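TRAP-type transporter, periplasmic component (Cupriavidus necator, PDB 4P8B) is the periplasmic solute-binding component of a TRAP-type transporter and binds (S)-2-acetolactate, probably for delivery to the membrane-embedded transporter subunits. Local coordinates at residues M117-V131 / D330-R342. Numbering follows the deposited sequence.
Sequences MPDYKALDALTQGEV and DLVTKAEGAIAKR
Arg342, the C-terminal residue, grips Asp119 side-on, giving one nitrogen to each carboxylate oxygen. Its NH2 donates almost straight to OD2 of Asp119 at 2.9 Å, in the guanidinium plane but from above the carboxylate, since the two planes lie 49° apart; NE reaches OD1 of Asp119 on the syn side. CG of Pro118 lies over one guanidinium face. Along helix 330-340, Ile339 CG1 meets Ala122 CB at 3.9 Å, while its CD1 touches CG of Met117, a residue present as selenomethionine. Leu126 CD2 rests on Ala335 CB at 3.6 Å, and Val131 CG2 packs beside the same alanine. Small residues such as Ala125 and Ala338 let the axes of helices 120-127 and 330-340 come within 8.6 Å, at 130° between their directions. In this type II periplasmic-binding-protein fold of the DctP family, the chain's last helix packs back on helix 120-127; the side chain of Met117 lies about 13 Å from the bound (S)-2-acetolactate. Farther along, a water donates to Glu130 OE2 and, at 2.7 Å, to Lys334 O. Second-shell bonds orient the salt bridge. Asp119 is an N-cap: with CG between backbone N and carbonyl carbon (chi1 53°), this short side chain turns OD1 back to Ala122 N at 3.0 Å while OD2 still reaches Arg342. Arg342 NH1 returns to Ile339 O at 2.9 Å, fixing the guanidinium's rotation.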
# COMPACT_ATOMS: atom_id res chain seq x y z
N MSE A 117 -9.49 -2.97 9.70
CA MSE A 117 -8.57 -4.03 10.12
C MSE A 117 -7.83 -3.68 11.41
O MSE A 117 -6.99 -2.77 11.41
CB MSE A 117 -7.53 -4.25 9.02
CG MSE A 117 -8.12 -4.72 7.71
SE MSE A 117 -6.83 -4.92 6.30
CE MSE A 117 -6.40 -3.05 5.99
N PRO A 118 -8.09 -4.41 12.49
CA PRO A 118 -7.44 -4.03 13.76
C PRO A 118 -5.95 -4.38 13.87
O PRO A 118 -5.25 -3.76 14.67
CB PRO A 118 -8.19 -4.85 14.81
CG PRO A 118 -9.50 -5.15 14.21
CD PRO A 118 -9.26 -5.27 12.71
N ASP A 119 -5.47 -5.33 13.09
CA ASP A 119 -4.13 -5.85 13.29
C ASP A 119 -3.67 -6.65 12.06
O ASP A 119 -4.40 -6.77 11.07
CB ASP A 119 -4.07 -6.69 14.58
CG ASP A 119 -5.14 -7.77 14.64
OD1 ASP A 119 -5.51 -8.34 13.59
OD2 ASP A 119 -5.57 -8.12 15.75
N TYR A 120 -2.46 -7.19 12.11
CA TYR A 120 -1.90 -7.94 10.99
C TYR A 120 -2.69 -9.22 10.73
O TYR A 120 -2.83 -9.63 9.58
CB TYR A 120 -0.41 -8.25 11.22
CG TYR A 120 0.41 -6.97 11.25
CD1 TYR A 120 0.72 -6.29 10.08
CD2 TYR A 120 0.79 -6.41 12.45
CE1 TYR A 120 1.42 -5.12 10.11
CE2 TYR A 120 1.50 -5.21 12.50
CZ TYR A 120 1.82 -4.57 11.32
OH TYR A 120 2.52 -3.37 11.37
N LYS A 121 -3.20 -9.84 11.78
CA LYS A 121 -4.00 -11.06 11.63
C LYS A 121 -5.22 -10.75 10.77
O LYS A 121 -5.67 -11.59 9.99
CB LYS A 121 -4.40 -11.60 13.00
CG LYS A 121 -4.73 -13.09 12.99
CD LYS A 121 -4.74 -13.66 14.42
CE LYS A 121 -4.97 -15.16 14.41
NZ LYS A 121 -5.04 -15.72 15.79
N ALA A 122 -5.76 -9.54 10.90
CA ALA A 122 -6.93 -9.13 10.14
C ALA A 122 -6.59 -8.94 8.67
O ALA A 122 -7.34 -9.37 7.80
CB ALA A 122 -7.53 -7.87 10.72
N LEU A 123 -5.47 -8.30 8.39
CA LEU A 123 -5.06 -8.13 7.01
C LEU A 123 -4.82 -9.49 6.36
O LEU A 123 -5.26 -9.75 5.23
CB LEU A 123 -3.79 -7.25 6.97
CG LEU A 123 -3.08 -7.03 5.64
CD1 LEU A 123 -4.03 -6.52 4.59
CD2 LEU A 123 -1.90 -6.07 5.79
N ASP A 124 -4.13 -10.38 7.07
CA ASP A 124 -3.84 -11.70 6.53
C ASP A 124 -5.12 -12.48 6.30
O ASP A 124 -5.20 -13.28 5.37
CB ASP A 124 -2.89 -12.47 7.47
CG ASP A 124 -1.46 -11.94 7.43
OD1 ASP A 124 -1.09 -11.28 6.44
OD2 ASP A 124 -0.72 -12.22 8.39
N ALA A 125 -6.13 -12.29 7.16
CA ALA A 125 -7.41 -12.98 6.98
C ALA A 125 -8.06 -12.58 5.67
O ALA A 125 -8.80 -13.38 5.09
CB ALA A 125 -8.33 -12.72 8.14
N LEU A 126 -7.80 -11.38 5.21
CA LEU A 126 -8.33 -10.93 3.92
C LEU A 126 -7.50 -11.47 2.77
O LEU A 126 -8.03 -12.14 1.88
CB LEU A 126 -8.43 -9.41 3.87
CG LEU A 126 -9.24 -8.77 4.99
CD1 LEU A 126 -9.44 -7.30 4.69
CD2 LEU A 126 -10.56 -9.46 5.16
N THR A 127 -6.20 -11.20 2.78
CA THR A 127 -5.39 -11.55 1.62
C THR A 127 -5.30 -13.06 1.44
O THR A 127 -5.23 -13.54 0.30
CB THR A 127 -3.98 -11.00 1.75
OG1 THR A 127 -3.39 -11.56 2.93
CG2 THR A 127 -3.97 -9.46 1.81
N GLN A 128 -5.35 -13.82 2.53
CA GLN A 128 -5.16 -15.27 2.45
C GLN A 128 -6.50 -16.00 2.39
O GLN A 128 -6.51 -17.22 2.32
CB GLN A 128 -4.34 -15.77 3.65
CG GLN A 128 -2.98 -15.11 3.71
CD GLN A 128 -2.24 -15.33 5.01
OE1 GLN A 128 -2.76 -15.92 5.95
NE2 GLN A 128 -1.01 -14.81 5.07
N GLY A 129 -7.61 -15.27 2.39
CA GLY A 129 -8.94 -15.86 2.44
C GLY A 129 -9.81 -15.56 1.23
O GLY A 129 -9.31 -15.22 0.16
N GLU A 130 -11.12 -15.71 1.39
CA GLU A 130 -12.02 -15.55 0.26
C GLU A 130 -12.01 -14.13 -0.31
O GLU A 130 -12.26 -13.93 -1.50
CB GLU A 130 -13.46 -15.98 0.62
CG GLU A 130 -14.26 -14.99 1.43
CD GLU A 130 -15.62 -15.56 1.85
OE1 GLU A 130 -16.31 -16.15 0.98
OE2 GLU A 130 -15.99 -15.41 3.03
N VAL A 131 -11.70 -13.14 0.51
CA VAL A 131 -11.71 -11.78 0.02
C VAL A 131 -10.57 -11.60 -0.98
O VAL A 131 -10.78 -11.05 -2.07
CB VAL A 131 -11.61 -10.76 1.16
CG1 VAL A 131 -11.29 -9.38 0.61
CG2 VAL A 131 -12.91 -10.73 1.93
N ASP A 330 -21.42 -6.89 -0.27
CA ASP A 330 -21.22 -8.30 0.04
C ASP A 330 -19.76 -8.67 0.22
O ASP A 330 -19.41 -9.52 1.04
CB ASP A 330 -21.79 -9.19 -1.07
CG ASP A 330 -23.28 -9.03 -1.27
OD1 ASP A 330 -23.96 -8.56 -0.33
OD2 ASP A 330 -23.77 -9.40 -2.37
N LEU A 331 -18.87 -8.02 -0.53
CA LEU A 331 -17.45 -8.30 -0.39
C LEU A 331 -16.95 -7.71 0.92
O LEU A 331 -16.18 -8.35 1.62
CB LEU A 331 -16.66 -7.72 -1.57
CG LEU A 331 -15.15 -7.94 -1.57
CD1 LEU A 331 -14.84 -9.42 -1.64
CD2 LEU A 331 -14.49 -7.18 -2.72
N VAL A 332 -17.42 -6.53 1.26
CA VAL A 332 -17.00 -5.89 2.51
C VAL A 332 -17.53 -6.69 3.69
O VAL A 332 -16.83 -6.88 4.69
CB VAL A 332 -17.46 -4.43 2.55
CG1 VAL A 332 -17.12 -3.82 3.91
CG2 VAL A 332 -16.78 -3.64 1.43
N THR A 333 -18.74 -7.20 3.56
CA THR A 333 -19.31 -7.99 4.62
C THR A 333 -18.51 -9.28 4.83
O THR A 333 -18.25 -9.70 5.96
CB THR A 333 -20.75 -8.29 4.31
OG1 THR A 333 -21.50 -7.06 4.31
CG2 THR A 333 -21.33 -9.22 5.34
N LYS A 334 -18.08 -9.92 3.73
CA LYS A 334 -17.20 -11.08 3.84
C LYS A 334 -15.90 -10.73 4.57
O LYS A 334 -15.40 -11.52 5.37
CB LYS A 334 -16.90 -11.66 2.45
CG LYS A 334 -18.07 -12.41 1.87
CD LYS A 334 -17.85 -12.74 0.41
CE LYS A 334 -19.07 -13.46 -0.17
NZ LYS A 334 -18.85 -13.83 -1.61
N ALA A 335 -15.36 -9.54 4.30
CA ALA A 335 -14.13 -9.09 4.97
C ALA A 335 -14.38 -8.91 6.47
O ALA A 335 -13.58 -9.37 7.30
CB ALA A 335 -13.65 -7.80 4.35
N GLU A 336 -15.49 -8.26 6.81
CA GLU A 336 -15.85 -8.06 8.22
C GLU A 336 -15.92 -9.38 8.95
O GLU A 336 -15.45 -9.52 10.07
CB GLU A 336 -17.17 -7.30 8.33
CG GLU A 336 -17.10 -5.86 7.83
CD GLU A 336 -18.45 -5.21 7.60
OE1 GLU A 336 -19.48 -5.91 7.69
OE2 GLU A 336 -18.49 -3.99 7.33
N GLY A 337 -16.54 -10.37 8.31
CA GLY A 337 -16.67 -11.68 8.93
C GLY A 337 -15.36 -12.43 9.08
O GLY A 337 -15.12 -13.06 10.10
N ALA A 338 -14.53 -12.37 8.06
CA ALA A 338 -13.21 -13.00 8.13
C ALA A 338 -12.37 -12.42 9.26
O ALA A 338 -11.67 -13.14 9.97
CB ALA A 338 -12.49 -12.85 6.79
N ILE A 339 -12.46 -11.10 9.41
CA ILE A 339 -11.76 -10.43 10.49
C ILE A 339 -12.33 -10.84 11.86
O ILE A 339 -11.58 -11.15 12.78
CB ILE A 339 -11.81 -8.91 10.25
CG1 ILE A 339 -10.95 -8.60 9.03
CG2 ILE A 339 -11.38 -8.14 11.48
CD1 ILE A 339 -11.19 -7.21 8.50
N ALA A 340 -13.66 -10.90 11.99
CA ALA A 340 -14.27 -11.28 13.26
C ALA A 340 -13.87 -12.69 13.67
O ALA A 340 -13.79 -12.98 14.87
CB ALA A 340 -15.78 -11.17 13.17
N LYS A 341 -13.65 -13.57 12.69
CA LYS A 341 -13.33 -14.97 12.97
C LYS A 341 -11.84 -15.27 12.99
O LYS A 341 -11.44 -16.42 13.20
CB LYS A 341 -14.01 -15.87 11.94
CG LYS A 341 -15.52 -15.82 11.98
CD LYS A 341 -16.10 -16.71 10.90
CE LYS A 341 -17.61 -16.85 11.02
NZ LYS A 341 -18.14 -17.72 9.94
N ARG A 342 -11.02 -14.25 12.84
CA ARG A 342 -9.58 -14.46 12.71
C ARG A 342 -8.96 -15.03 13.99
O ARG A 342 -7.90 -15.63 13.89
CB ARG A 342 -8.89 -13.16 12.33
CG ARG A 342 -8.68 -12.19 13.47
CD ARG A 342 -8.33 -10.80 12.95
NE ARG A 342 -7.98 -9.85 14.00
CZ ARG A 342 -8.85 -9.28 14.82
NH1 ARG A 342 -10.15 -9.56 14.73
NH2 ARG A 342 -8.42 -8.43 15.76
OXT ARG A 342 -9.45 -14.91 15.12
O HOH W 1 -16.60 -13.96 5.64
O HOH W 2 -16.62 -15.67 -1.48